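Local coordinates for protein ribokinase (Arabidopsis thaliana, PDB 6ILS) that catalyses the ATP- and magnesium-dependent phosphorylation of D-ribose at O-5, supplying ribose 5-phosphate for nucleotide and amino acid synthesis or the pentose phosphate pathway, at residues B[56-61]-B[85-90]; B[4-9]-B[130-135]; B[247-252]-B[289-294]; B[262-267]-B[280-285]; B[166-171]-B[190-195]. All blocks are in the same frame, centred on the assembly; numbering follows the deposited sequence.

Contacts 1, 2 and 5 all reach the large nine-stranded sheet, each differently: contact 1 pairs its edge strand with a neighbour, contact 2 packs a short helix on strand 5-8, and contact 5 sets a helix against the end of strand 164-170. Contacts 1 and 2 touch, since strands 56-63 and 5-8 are adjacent. Contacts 2 and 4 are buried and apolar, held by valine, isoleucine and alanine methyls and one aromatic ring. Contact 5 is buried too, but polar and wet, close to the nucleotide. Contact 3 lies at the surface, where loops hold adenine and sodium; contact 4 is nested within the chain loop it closes.

Contact 1. Residues B[56-61]-B[85-90]; sequences TYFVGR and DYVRSV
A bend at the second torsion of Arg-61 (chi2 -59°) turns its guanidinium across toward strand 87-90, while Arg-88 is extended from CG to NE, and the two chains run alongside, both heading off the sheet in the same sense. Their guanidinium planes are only 10° apart. What rests on one face of the Arg-61 group is aliphatic: Arg-88 CB above the plane near the rim, and Arg-88 CD 3.7 Å from Arg-61 NH2. The nearness of the two charges is probably eased by Asp-129, which forms a salt bridge with Arg-88 and a long, weak ion pair with Arg-61.

Gly-60 O accepts from Arg-88 N at 3.1 Å and from Arg-61 NH1 at 3.0 Å, the latter from above the carbonyl plane. This parallel pairing closes the beta-alpha-beta unit of strand 56-63, helix 66-75 and strand 87-90, the last being the edge strand of the large sheet of the PfkB fold. Before residue 87 the chains part, and a water fills in: it donates to Phe-58 O and accepts from Tyr-86 N. A second water donates to Tyr-86 O at 2.6 Å and accepts from Arg-61 NH1.

Val-87 CG2 packs on Phe-58 CD2 at 3.7 Å. The buried Gly-60 N, which has no hydrogen-bond partner, lies over the centre of the Phe-58 ring; a CB on Gly-60 would collide with Phe-58 CZ. Around Tyr-86, Tyr-57 CD2 comes to the ring edge, 3.9 Å from Tyr-86 CD2, and Val-59 CG2 sits against Tyr-86 CB. The Tyr-86 hydroxyl is hydrogen-bonded to Glu-131.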
# COMPACT_ATOMS: atom_id res chain seq x y z
N THR B 56 18.56 9.24 19.12
CA THR B 56 18.64 8.53 17.83
C THR B 56 18.15 9.40 16.67
O THR B 56 17.05 9.96 16.73
CB THR B 56 17.80 7.23 17.88
OG1 THR B 56 18.33 6.36 18.89
CG2 THR B 56 17.84 6.52 16.54
N TYR B 57 18.96 9.49 15.62
CA TYR B 57 18.62 10.19 14.39
C TYR B 57 18.43 9.18 13.27
O TYR B 57 19.19 8.22 13.17
CB TYR B 57 19.74 11.17 13.98
CG TYR B 57 19.79 12.40 14.83
CD1 TYR B 57 20.32 12.36 16.11
CD2 TYR B 57 19.30 13.61 14.36
CE1 TYR B 57 20.35 13.48 16.91
CE2 TYR B 57 19.33 14.75 15.15
CZ TYR B 57 19.86 14.67 16.42
OH TYR B 57 19.90 15.79 17.22
N PHE B 58 17.44 9.42 12.42
CA PHE B 58 17.27 8.62 11.22
C PHE B 58 17.55 9.50 10.02
O PHE B 58 16.93 10.56 9.86
CB PHE B 58 15.85 8.03 11.14
CG PHE B 58 15.55 7.33 9.83
CD1 PHE B 58 16.33 6.25 9.42
CD2 PHE B 58 14.50 7.72 9.04
CE1 PHE B 58 16.09 5.59 8.23
CE2 PHE B 58 14.24 7.06 7.84
CZ PHE B 58 15.03 5.98 7.44
N VAL B 59 18.50 9.08 9.19
CA VAL B 59 18.80 9.74 7.93
C VAL B 59 18.26 8.90 6.78
O VAL B 59 18.69 7.76 6.54
CB VAL B 59 20.31 9.97 7.74
CG1 VAL B 59 20.58 10.67 6.39
CG2 VAL B 59 20.87 10.74 8.91
N GLY B 60 17.29 9.45 6.05
CA GLY B 60 16.62 8.66 5.06
C GLY B 60 15.86 9.54 4.08
O GLY B 60 15.79 10.75 4.28
N ARG B 61 15.30 8.91 3.06
CA ARG B 61 14.57 9.61 1.99
C ARG B 61 13.17 9.05 1.86
O ARG B 61 12.99 7.84 1.73
CB ARG B 61 15.29 9.47 0.65
CG ARG B 61 16.62 10.18 0.60
CD ARG B 61 16.43 11.65 0.88
NE ARG B 61 17.67 12.40 0.80
CZ ARG B 61 18.43 12.68 1.86
NH1 ARG B 61 18.08 12.25 3.07
NH2 ARG B 61 19.55 13.38 1.70
N ASP B 85 15.30 15.32 11.90
CA ASP B 85 15.83 16.52 11.22
C ASP B 85 16.43 16.24 9.84
O ASP B 85 16.35 17.08 8.95
CB ASP B 85 16.89 17.23 12.08
CG ASP B 85 16.61 17.18 13.58
OD1 ASP B 85 15.61 16.57 14.02
OD2 ASP B 85 17.37 17.81 14.33
N TYR B 86 17.02 15.06 9.66
CA TYR B 86 17.75 14.77 8.43
C TYR B 86 17.02 13.83 7.49
O TYR B 86 17.61 13.28 6.57
CB TYR B 86 19.13 14.21 8.75
CG TYR B 86 19.94 15.20 9.51
CD1 TYR B 86 20.74 16.13 8.85
CD2 TYR B 86 19.90 15.24 10.89
CE1 TYR B 86 21.48 17.06 9.55
CE2 TYR B 86 20.63 16.16 11.60
CZ TYR B 86 21.41 17.07 10.93
OH TYR B 86 22.14 18.00 11.65
N VAL B 87 15.73 13.67 7.72
CA VAL B 87 14.89 12.99 6.76
C VAL B 87 14.51 14.01 5.70
O VAL B 87 14.13 15.13 6.03
CB VAL B 87 13.62 12.40 7.42
CG1 VAL B 87 12.74 11.77 6.36
CG2 VAL B 87 13.98 11.37 8.51
N ARG B 88 14.65 13.63 4.44
CA ARG B 88 14.21 14.49 3.35
C ARG B 88 13.16 13.78 2.53
O ARG B 88 13.23 12.57 2.33
CB ARG B 88 15.39 14.89 2.45
CG ARG B 88 16.39 15.80 3.10
CD ARG B 88 17.35 16.37 2.06
NE ARG B 88 18.41 17.17 2.68
CZ ARG B 88 19.32 17.87 2.01
NH1 ARG B 88 19.30 17.88 0.68
NH2 ARG B 88 20.24 18.56 2.66
N SER B 89 12.17 14.54 2.06
CA SER B 89 11.11 13.99 1.22
C SER B 89 11.16 14.61 -0.18
O SER B 89 11.49 15.79 -0.33
CB SER B 89 9.74 14.23 1.86
OG SER B 89 9.69 13.72 3.19
N VAL B 90 10.86 13.81 -1.20
CA VAL B 90 10.89 14.27 -2.59
C VAL B 90 9.52 14.05 -3.24
O VAL B 90 8.77 13.17 -2.81
CB VAL B 90 11.97 13.55 -3.43
CG1 VAL B 90 13.37 13.85 -2.89
CG2 VAL B 90 11.71 12.04 -3.46
O HOH W 1 17.38 12.87 11.36
O HOH W 2 19.49 14.07 4.98

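Contact 2. Residues B[4-9]-B[130-135]; sequences PLVVVG and LEIVRN
Val-6 and Val-8 lie on strand 5-8, which runs in the large parallel part of the sheet between strands 56-63 and 138-143, and both turn toward the short, weakly bonded helix 131-134 that leads into strand 138-143. Val-133 CG1 serves both valines: it stands 4.2 Å from Val-6 CG1 and 4.0 Å from Val-8 CG2, the second pair of side chains meeting at about a right angle. Val-6 uses its other methyl on the neighbouring residue, CG2 lying 3.9 Å from Ile-132 CG1 and slightly closer, 3.8 Å, to Ile-132 O. With CG1 of Ile-132 opposite its own backbone N (chi1 -174°), the longer branch is carried to the strand, and its CD1 ends loosely beside Pro-4 CG at 4.5 Å. At the strand's beginning Pro-4 CD lies 3.4 Å from Asn-135 O.

Ile-132 also packs on Val-59 and Tyr-86, and Val-133 on Val-153 and Ala-156 of helix 147-158, so the small helix touches both the sheet and that longer helix. Arg-134 is engaged away from the strand, in a salt bridge with Asp-127. No hydrogen bond crosses between the two segments, so here the helix is held against the strand by the burial and fit of branched aliphatic groups, without directional bonds.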
# COMPACT_ATOMS: atom_id res chain seq x y z
N PRO B 4 24.88 10.73 19.42
CA PRO B 4 23.69 9.94 19.10
C PRO B 4 23.95 8.71 18.27
O PRO B 4 24.95 8.62 17.55
CB PRO B 4 22.83 10.93 18.30
CG PRO B 4 23.84 11.82 17.65
CD PRO B 4 24.92 12.00 18.68
N LEU B 5 23.02 7.76 18.39
CA LEU B 5 22.91 6.69 17.40
C LEU B 5 22.39 7.30 16.12
O LEU B 5 21.30 7.89 16.09
CB LEU B 5 21.98 5.57 17.88
CG LEU B 5 21.45 4.61 16.80
CD1 LEU B 5 22.58 3.77 16.23
CD2 LEU B 5 20.35 3.71 17.36
N VAL B 6 23.16 7.16 15.05
CA VAL B 6 22.70 7.65 13.75
C VAL B 6 22.51 6.52 12.77
O VAL B 6 23.43 5.78 12.43
CB VAL B 6 23.66 8.68 13.16
CG1 VAL B 6 23.17 9.12 11.78
CG2 VAL B 6 23.77 9.85 14.10
N VAL B 7 21.26 6.35 12.33
CA VAL B 7 20.88 5.31 11.40
C VAL B 7 20.67 5.93 10.04
O VAL B 7 19.82 6.81 9.87
CB VAL B 7 19.56 4.59 11.84
CG1 VAL B 7 19.22 3.46 10.89
CG2 VAL B 7 19.69 4.08 13.30
N VAL B 8 21.46 5.49 9.07
CA VAL B 8 21.27 5.92 7.71
C VAL B 8 20.75 4.73 6.94
O VAL B 8 21.40 3.69 6.87
CB VAL B 8 22.58 6.45 7.08
CG1 VAL B 8 22.29 6.99 5.66
CG2 VAL B 8 23.19 7.54 7.96
N GLY B 9 19.56 4.85 6.37
CA GLY B 9 19.05 3.71 5.67
C GLY B 9 17.63 3.87 5.19
O GLY B 9 17.17 4.99 4.92
N LEU B 130 26.29 15.03 5.84
CA LEU B 130 27.26 14.22 6.57
C LEU B 130 27.63 14.77 7.93
O LEU B 130 28.37 14.13 8.67
CB LEU B 130 28.54 14.06 5.75
CG LEU B 130 28.46 13.28 4.44
CD1 LEU B 130 29.81 13.28 3.74
CD2 LEU B 130 27.97 11.86 4.69
N GLU B 131 27.15 15.96 8.27
CA GLU B 131 27.48 16.54 9.56
C GLU B 131 26.95 15.68 10.71
O GLU B 131 27.58 15.57 11.75
CB GLU B 131 26.93 17.97 9.69
CG GLU B 131 25.41 18.04 9.67
CD GLU B 131 24.87 19.27 10.35
OE1 GLU B 131 25.67 20.02 10.96
OE2 GLU B 131 23.63 19.49 10.29
N ILE B 132 25.78 15.07 10.50
CA ILE B 132 25.17 14.32 11.58
C ILE B 132 25.94 13.03 11.82
O ILE B 132 26.11 12.63 12.97
CB ILE B 132 23.66 14.01 11.31
CG1 ILE B 132 23.02 13.34 12.54
CG2 ILE B 132 23.46 13.19 10.06
CD1 ILE B 132 23.25 14.08 13.84
N VAL B 133 26.45 12.40 10.75
CA VAL B 133 27.21 11.17 10.92
C VAL B 133 28.56 11.49 11.55
O VAL B 133 29.09 10.70 12.34
CB VAL B 133 27.39 10.39 9.59
CG1 VAL B 133 26.03 10.21 8.90
CG2 VAL B 133 28.37 11.05 8.65
N ARG B 134 29.10 12.67 11.25
CA ARG B 134 30.35 13.09 11.86
C ARG B 134 30.20 13.39 13.35
O ARG B 134 31.18 13.39 14.09
CB ARG B 134 30.92 14.30 11.11
CG ARG B 134 31.44 13.94 9.73
CD ARG B 134 32.20 15.09 9.11
NE ARG B 134 32.65 14.76 7.76
CZ ARG B 134 32.12 15.25 6.64
NH1 ARG B 134 32.61 14.89 5.47
NH2 ARG B 134 31.10 16.11 6.71
N ASN B 135 28.97 13.64 13.80
CA ASN B 135 28.73 13.87 15.22
C ASN B 135 28.21 12.64 15.96
O ASN B 135 27.89 12.71 17.14
CB ASN B 135 27.73 15.02 15.43
CG ASN B 135 28.31 16.37 15.04
OD1 ASN B 135 29.52 16.52 14.89
ND2 ASN B 135 27.44 17.36 14.90

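Contact 3. Residues B[247-252]-B[289-294]; sequences PAAQVV and CVQVKG. With NA (sodium ion), chain G; ATP (adenosine-5'-triphosphate), chain E.
Two loops without regular secondary structure join at a single strong bond, Val-252 N to Val-290 O at 2.7 Å, with the adenine of ATP beside one end of the contact and a sodium ion beside the other. Residues 289-294 curl round the metal, beginning with a type I turn, and offer it three backbone oxygens: Cys-289 O at 2.7 Å, Val-292 O at 2.7 Å and Gly-294 O at 2.9 Å. Asp-253 and Thr-255 complete the ring of carbonyls. These five residues all belong to the potassium site predicted for this ribokinase, so sodium probably occupies it here, next to the nucleotide pocket of the PfkB fold.

On the adenine side, Ala-248 N gives a weak bond to ATP N1, Val-251 CG2 lies 3.4 Å from ATP N6, and Val-290 CG1 approaches O4' of the ATP sugar. Val-290 CG2 meets Ala-248 CB at 3.6 Å. The extended chain of Gln-291 runs alongside residues 248-250: its CG is 3.2 Å from Gln-250 O, OE1 accepts a weak bond from Ala-249 N, and NE2 passes Ala-248 CB at 3.4 Å on its way to Ser-287 O. An alanine at Gln-291 is likely to leave Ala-249 N and Ser-287 O without this amide and to let the adenine-lining loop shift. Val-252 CG1 packs across Lys-293 CB.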
# COMPACT_ATOMS: atom_id res chain seq x y z
N PRO B 247 14.64 -17.09 25.61
CA PRO B 247 13.42 -17.63 25.01
C PRO B 247 12.20 -16.74 25.25
O PRO B 247 12.07 -16.17 26.33
CB PRO B 247 13.27 -18.99 25.70
CG PRO B 247 14.64 -19.31 26.23
CD PRO B 247 15.21 -17.98 26.62
N ALA B 248 11.38 -16.59 24.22
CA ALA B 248 10.16 -15.80 24.28
C ALA B 248 9.03 -16.69 24.77
O ALA B 248 9.00 -17.88 24.44
CB ALA B 248 9.83 -15.24 22.92
N ALA B 249 8.10 -16.14 25.55
CA ALA B 249 6.97 -16.93 26.02
C ALA B 249 6.12 -17.44 24.84
O ALA B 249 5.75 -18.61 24.79
CB ALA B 249 6.11 -16.12 26.98
N GLN B 250 5.81 -16.55 23.90
CA GLN B 250 5.25 -16.97 22.61
C GLN B 250 5.84 -16.18 21.45
O GLN B 250 6.05 -14.98 21.56
CB GLN B 250 3.74 -16.78 22.52
CG GLN B 250 2.98 -16.45 23.78
CD GLN B 250 1.56 -16.02 23.44
OE1 GLN B 250 1.02 -16.39 22.39
NE2 GLN B 250 0.94 -15.24 24.33
N VAL B 251 6.05 -16.86 20.33
CA VAL B 251 6.43 -16.17 19.10
C VAL B 251 5.21 -15.76 18.30
O VAL B 251 4.54 -16.61 17.70
CB VAL B 251 7.32 -17.04 18.22
CG1 VAL B 251 7.76 -16.24 16.98
CG2 VAL B 251 8.52 -17.53 19.00
N VAL B 252 4.93 -14.47 18.28
CA VAL B 252 3.79 -13.94 17.54
C VAL B 252 4.19 -13.50 16.14
O VAL B 252 3.48 -13.76 15.17
CB VAL B 252 3.15 -12.76 18.30
CG1 VAL B 252 2.23 -11.95 17.40
CG2 VAL B 252 2.42 -13.26 19.53
N CYS B 289 10.62 -8.38 21.14
CA CYS B 289 10.13 -8.03 19.80
C CYS B 289 9.28 -9.13 19.16
O CYS B 289 8.28 -8.84 18.51
CB CYS B 289 11.31 -7.69 18.88
SG CYS B 289 10.86 -7.36 17.15
N VAL B 290 9.66 -10.39 19.33
CA VAL B 290 8.97 -11.45 18.61
C VAL B 290 7.63 -11.79 19.27
O VAL B 290 6.87 -12.58 18.73
CB VAL B 290 9.82 -12.75 18.50
CG1 VAL B 290 11.18 -12.46 17.82
CG2 VAL B 290 10.02 -13.41 19.86
N GLN B 291 7.35 -11.17 20.41
CA GLN B 291 6.12 -11.50 21.12
C GLN B 291 4.97 -10.54 20.82
O GLN B 291 3.89 -10.66 21.40
CB GLN B 291 6.40 -11.56 22.62
CG GLN B 291 7.55 -12.51 22.94
CD GLN B 291 7.76 -12.75 24.41
OE1 GLN B 291 6.83 -13.11 25.13
NE2 GLN B 291 8.99 -12.54 24.88
N VAL B 292 5.19 -9.62 19.89
CA VAL B 292 4.18 -8.63 19.50
C VAL B 292 4.15 -8.49 17.97
O VAL B 292 5.19 -8.55 17.31
CB VAL B 292 4.46 -7.26 20.16
CG1 VAL B 292 3.61 -6.14 19.54
CG2 VAL B 292 4.24 -7.34 21.66
N LYS B 293 2.96 -8.31 17.39
CA LYS B 293 2.86 -8.24 15.94
C LYS B 293 3.29 -6.86 15.41
O LYS B 293 3.06 -5.84 16.06
CB LYS B 293 1.43 -8.59 15.48
CG LYS B 293 1.18 -8.40 13.97
CD LYS B 293 0.43 -9.57 13.33
CE LYS B 293 1.41 -10.65 12.88
NZ LYS B 293 0.84 -11.56 11.83
N GLY B 294 3.93 -6.85 14.25
CA GLY B 294 4.41 -5.63 13.62
C GLY B 294 5.87 -5.36 13.95
O GLY B 294 6.38 -5.88 14.94
NA NA G . 7.57 -8.33 15.98
PG ATP E . 17.62 -11.65 10.65
O1G ATP E . 18.70 -10.67 10.35
O2G ATP E . 16.28 -10.93 10.81
O3G ATP E . 17.45 -12.64 9.54
PB ATP E . 17.82 -13.93 12.28
O1B ATP E . 18.34 -14.25 13.61
O2B ATP E . 18.54 -14.77 11.33
O3B ATP E . 18.06 -12.39 12.00
PA ATP E . 15.09 -14.58 13.06
O1A ATP E . 15.03 -16.09 13.23
O2A ATP E . 13.77 -14.07 12.53
O3A ATP E . 16.24 -14.20 12.04
O5' ATP E . 15.35 -13.91 14.45
C5' ATP E . 15.56 -12.52 14.55
C4' ATP E . 16.02 -12.21 16.04
O4' ATP E . 14.97 -12.76 17.02
C3' ATP E . 17.09 -12.84 16.27
O3' ATP E . 17.96 -12.05 17.12
C2' ATP E . 16.67 -14.22 17.10
O2' ATP E . 17.84 -14.64 17.85
C1' ATP E . 15.66 -13.90 17.80
N9 ATP E . 14.68 -15.00 17.82
C8 ATP E . 14.08 -15.86 16.95
N7 ATP E . 13.24 -16.65 17.66
C5 ATP E . 13.31 -16.28 18.98
C6 ATP E . 12.67 -16.76 20.12
N6 ATP E . 11.72 -17.83 20.21
N1 ATP E . 12.93 -16.21 21.30
C2 ATP E . 13.83 -15.16 21.40
N3 ATP E . 14.46 -14.68 20.30
C4 ATP E . 14.20 -15.25 19.08

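Contact 4. Residues B[262-267]-B[280-285]; sequences TAAFAV and RFAAAA
Ala-264 O faces the rim of the Phe-281 ring, lying 3.3 Å from Phe-281 CD2 and 3.5 Å from Phe-281 CE2; the oxygen is close to the ring plane, at the edge. The phenyl group gets there because CG is trans to the backbone N (chi1 -176°), which lays the ring along the flank of the facing helix, and CE2 also touches Ala-264 CB at 3.9 Å.

The two helices run roughly antiparallel, at 144°, and the axes of these segments approach to 7.8 Å, a closeness made possible by alanines at the crossing. Ala-264 CB fits between residues one turn apart, 3.6 Å from Ala-285 CB and 3.8 Å from Ala-282 CA. From the other side Ala-282 CB rests against the start of Phe-265, 3.8 Å from its CB, while the Phe-265 ring turns elsewhere. No hydrogen bond links the segments.

Replacing Phe-281 by an alanine would probably open a gap beside Ala-264 and strip Leu-52, Val-305 and Leu-309 of the ring they pack on, with Lys-273 losing its cation-pi partner. Helix 257-270, which carries the predicted proton acceptor Asp-259 near its start, presses Ala-263 and Ala-266 onto strand 138-143 of the large sheet; helix 275-289 packs on it, and helix 302-312 in turn touches Phe-281 and Ala-284.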
# COMPACT_ATOMS: atom_id res chain seq x y z
N THR B 262 20.11 -5.91 16.25
CA THR B 262 21.27 -5.14 15.81
C THR B 262 21.28 -3.74 16.43
O THR B 262 22.30 -3.28 16.93
CB THR B 262 21.30 -5.02 14.26
OG1 THR B 262 21.21 -6.33 13.69
CG2 THR B 262 22.59 -4.37 13.81
N ALA B 263 20.13 -3.08 16.46
CA ALA B 263 20.08 -1.76 17.08
C ALA B 263 20.30 -1.79 18.60
O ALA B 263 20.92 -0.88 19.16
CB ALA B 263 18.74 -1.06 16.75
N ALA B 264 19.79 -2.83 19.27
CA ALA B 264 19.95 -2.92 20.73
C ALA B 264 21.41 -3.20 21.08
O ALA B 264 21.96 -2.67 22.05
CB ALA B 264 19.03 -4.04 21.31
N PHE B 265 22.04 -4.03 20.27
CA PHE B 265 23.48 -4.26 20.41
C PHE B 265 24.23 -2.93 20.30
O PHE B 265 25.10 -2.63 21.11
CB PHE B 265 23.96 -5.26 19.36
CG PHE B 265 25.44 -5.54 19.43
CD1 PHE B 265 26.36 -4.70 18.81
CD2 PHE B 265 25.91 -6.65 20.11
CE1 PHE B 265 27.73 -4.96 18.88
CE2 PHE B 265 27.28 -6.91 20.18
CZ PHE B 265 28.18 -6.07 19.57
N ALA B 266 23.88 -2.13 19.31
CA ALA B 266 24.54 -0.82 19.06
C ALA B 266 24.36 0.13 20.25
O ALA B 266 25.29 0.80 20.60
CB ALA B 266 24.03 -0.21 17.79
N VAL B 267 23.17 0.13 20.83
CA VAL B 267 22.88 1.02 21.98
C VAL B 267 23.73 0.56 23.17
O VAL B 267 24.34 1.36 23.77
CB VAL B 267 21.38 0.99 22.32
CG1 VAL B 267 21.13 1.62 23.67
CG2 VAL B 267 20.57 1.65 21.23
N ARG B 280 23.86 -9.97 25.36
CA ARG B 280 22.73 -10.33 26.22
C ARG B 280 21.58 -9.37 26.06
O ARG B 280 20.42 -9.77 25.95
CB ARG B 280 23.16 -10.37 27.69
CG ARG B 280 23.12 -11.75 28.31
CD ARG B 280 23.15 -11.67 29.84
NE ARG B 280 21.88 -12.08 30.44
CZ ARG B 280 21.40 -11.57 31.58
NH1 ARG B 280 22.07 -10.63 32.23
NH2 ARG B 280 20.24 -11.99 32.05
N PHE B 281 21.92 -8.08 26.09
CA PHE B 281 20.95 -6.99 25.94
C PHE B 281 20.24 -7.07 24.60
O PHE B 281 19.01 -6.95 24.53
CB PHE B 281 21.68 -5.66 26.12
CG PHE B 281 20.80 -4.45 26.08
CD1 PHE B 281 20.15 -4.01 27.23
CD2 PHE B 281 20.66 -3.73 24.90
CE1 PHE B 281 19.35 -2.87 27.20
CE2 PHE B 281 19.86 -2.60 24.86
CZ PHE B 281 19.20 -2.16 26.03
N ALA B 282 21.00 -7.31 23.53
CA ALA B 282 20.41 -7.51 22.21
C ALA B 282 19.47 -8.71 22.15
O ALA B 282 18.38 -8.64 21.58
CB ALA B 282 21.55 -7.66 21.13
N ALA B 283 19.89 -9.82 22.77
CA ALA B 283 19.06 -11.03 22.78
C ALA B 283 17.75 -10.79 23.51
O ALA B 283 16.70 -11.26 23.08
CB ALA B 283 19.83 -12.17 23.40
N ALA B 284 17.82 -10.07 24.62
CA ALA B 284 16.61 -9.76 25.40
C ALA B 284 15.68 -8.88 24.59
O ALA B 284 14.47 -9.10 24.57
CB ALA B 284 16.99 -9.08 26.71
N ALA B 285 16.24 -7.91 23.87
CA ALA B 285 15.37 -6.99 23.13
C ALA B 285 14.70 -7.71 21.98
O ALA B 285 13.51 -7.52 21.74
CB ALA B 285 16.15 -5.78 22.64

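Contact 5. Residues B[166-171]-B[190-195]; sequences LDVGGM and ETELSR
Strand 166-170 and helix 190-195 pass almost at right angles, 96° between their directions and 8.7 Å between their axes, with Val-168 and Glu-192 the nearest pair of residues. These two side chains run antiparallel alongside one another, Glu-192 CB lying 3.7 Å from Val-168 CG1. Glu-192 stretches out beyond CG, which stands opposite its own carbonyl carbon (chi1 -67°), so that the carboxylate arrives over the strand's backbone, with OE2 3.3 Å from Gly-169 CA.

The polar groups are joined mostly by water. One water lies 2.6 Å from Glu-192 OE1 and also touches Asp-167 OD1, bridging two carboxylates whose oxygens are 4.5 Å apart. Lys-225 forms a salt bridge with Asp-167 OD1 and probably offsets part of that charge. Asp-167 OD1 also takes Gly-169 N at 2.9 Å, from above the carboxylate plane, which makes an Asx turn at the end of the strand.

Asn-189 and Glu-192 have the spacing of the NXXE motif of PfkB kinases. Asn-189 holds ATP through ND2 and accepts the backbone N of Glu-192 at OD1, so the helix starts beside the nucleotide at the C-terminal edge of the parallel sheet.

Farther along, Arg-195 NH2 donates at 2.9 Å to a water lying beside Val-168 O and Met-171 O, while Arg-195 NH1 forms a salt bridge with Asp-172. Another water accepts from Gly-170 N at 2.7 Å and gives a weak bond to Glu-192 OE2.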
# COMPACT_ATOMS: atom_id res chain seq x y z
N LEU B 166 27.36 -2.44 9.78
CA LEU B 166 26.63 -2.73 8.57
C LEU B 166 25.84 -4.01 8.73
O LEU B 166 26.40 -5.11 8.85
CB LEU B 166 27.58 -2.82 7.36
CG LEU B 166 26.94 -3.30 6.06
CD1 LEU B 166 25.93 -2.28 5.50
CD2 LEU B 166 28.03 -3.61 5.01
N ASP B 167 24.52 -3.86 8.75
CA ASP B 167 23.60 -4.97 8.75
C ASP B 167 23.53 -5.43 7.31
O ASP B 167 23.42 -4.59 6.41
CB ASP B 167 22.23 -4.53 9.32
CG ASP B 167 21.13 -5.55 9.11
OD1 ASP B 167 21.41 -6.74 8.88
OD2 ASP B 167 19.94 -5.14 9.17
N VAL B 168 23.62 -6.73 7.09
CA VAL B 168 23.73 -7.25 5.73
C VAL B 168 22.34 -7.42 5.16
O VAL B 168 22.16 -7.63 3.96
CB VAL B 168 24.54 -8.57 5.70
CG1 VAL B 168 24.68 -9.10 4.28
CG2 VAL B 168 25.91 -8.32 6.25
N GLY B 169 21.32 -7.27 6.01
CA GLY B 169 19.95 -7.38 5.56
C GLY B 169 19.62 -6.38 4.46
O GLY B 169 20.08 -5.23 4.49
N GLY B 170 18.84 -6.84 3.50
CA GLY B 170 18.44 -6.02 2.36
C GLY B 170 18.74 -6.75 1.06
O GLY B 170 18.38 -7.91 0.88
N MET B 171 19.41 -6.06 0.14
CA MET B 171 19.73 -6.61 -1.17
C MET B 171 20.62 -7.84 -1.09
O MET B 171 21.49 -7.94 -0.22
CB MET B 171 20.39 -5.54 -2.04
CG MET B 171 19.55 -4.29 -2.20
SD MET B 171 20.36 -3.06 -3.25
CE MET B 171 21.99 -3.02 -2.51
N GLU B 190 22.84 -16.21 9.22
CA GLU B 190 23.47 -17.41 8.66
C GLU B 190 23.44 -17.43 7.14
O GLU B 190 24.45 -17.73 6.49
CB GLU B 190 22.77 -18.67 9.18
CG GLU B 190 22.91 -18.86 10.68
CD GLU B 190 22.18 -20.09 11.19
OE1 GLU B 190 22.65 -21.22 10.92
OE2 GLU B 190 21.14 -19.92 11.87
N THR B 191 22.29 -17.12 6.57
CA THR B 191 22.12 -17.17 5.12
C THR B 191 22.91 -16.05 4.43
O THR B 191 23.54 -16.28 3.39
CB THR B 191 20.65 -17.08 4.76
OG1 THR B 191 19.95 -18.13 5.43
CG2 THR B 191 20.45 -17.20 3.25
N GLU B 192 22.90 -14.86 5.01
CA GLU B 192 23.66 -13.74 4.46
C GLU B 192 25.15 -14.00 4.55
O GLU B 192 25.91 -13.62 3.65
CB GLU B 192 23.30 -12.44 5.18
CG GLU B 192 21.86 -12.03 4.90
CD GLU B 192 21.28 -11.07 5.92
OE1 GLU B 192 21.96 -10.73 6.93
OE2 GLU B 192 20.13 -10.65 5.70
N LEU B 193 25.58 -14.64 5.63
CA LEU B 193 27.00 -14.93 5.81
C LEU B 193 27.46 -15.96 4.78
O LEU B 193 28.55 -15.85 4.24
CB LEU B 193 27.27 -15.45 7.22
CG LEU B 193 28.70 -15.88 7.54
CD1 LEU B 193 29.69 -14.74 7.47
CD2 LEU B 193 28.71 -16.53 8.94
N SER B 194 26.61 -16.95 4.51
CA SER B 194 26.89 -17.97 3.51
C SER B 194 26.89 -17.40 2.09
O SER B 194 27.77 -17.71 1.29
CB SER B 194 25.87 -19.10 3.60
OG SER B 194 26.05 -20.02 2.53
N ARG B 195 25.90 -16.57 1.78
CA ARG B 195 25.83 -15.93 0.47
C ARG B 195 27.06 -15.07 0.22
O ARG B 195 27.68 -15.17 -0.84
CB ARG B 195 24.57 -15.08 0.35
CG ARG B 195 24.42 -14.41 -1.01
CD ARG B 195 23.52 -13.20 -0.92
NE ARG B 195 22.33 -13.48 -0.12
CZ ARG B 195 21.84 -12.66 0.81
NH1 ARG B 195 20.76 -13.01 1.49
NH2 ARG B 195 22.43 -11.49 1.07
O HOH W 3 20.91 -9.24 8.79
O HOH W 4 20.85 -9.50 2.41
O HOH W 5 17.62 -9.26 3.86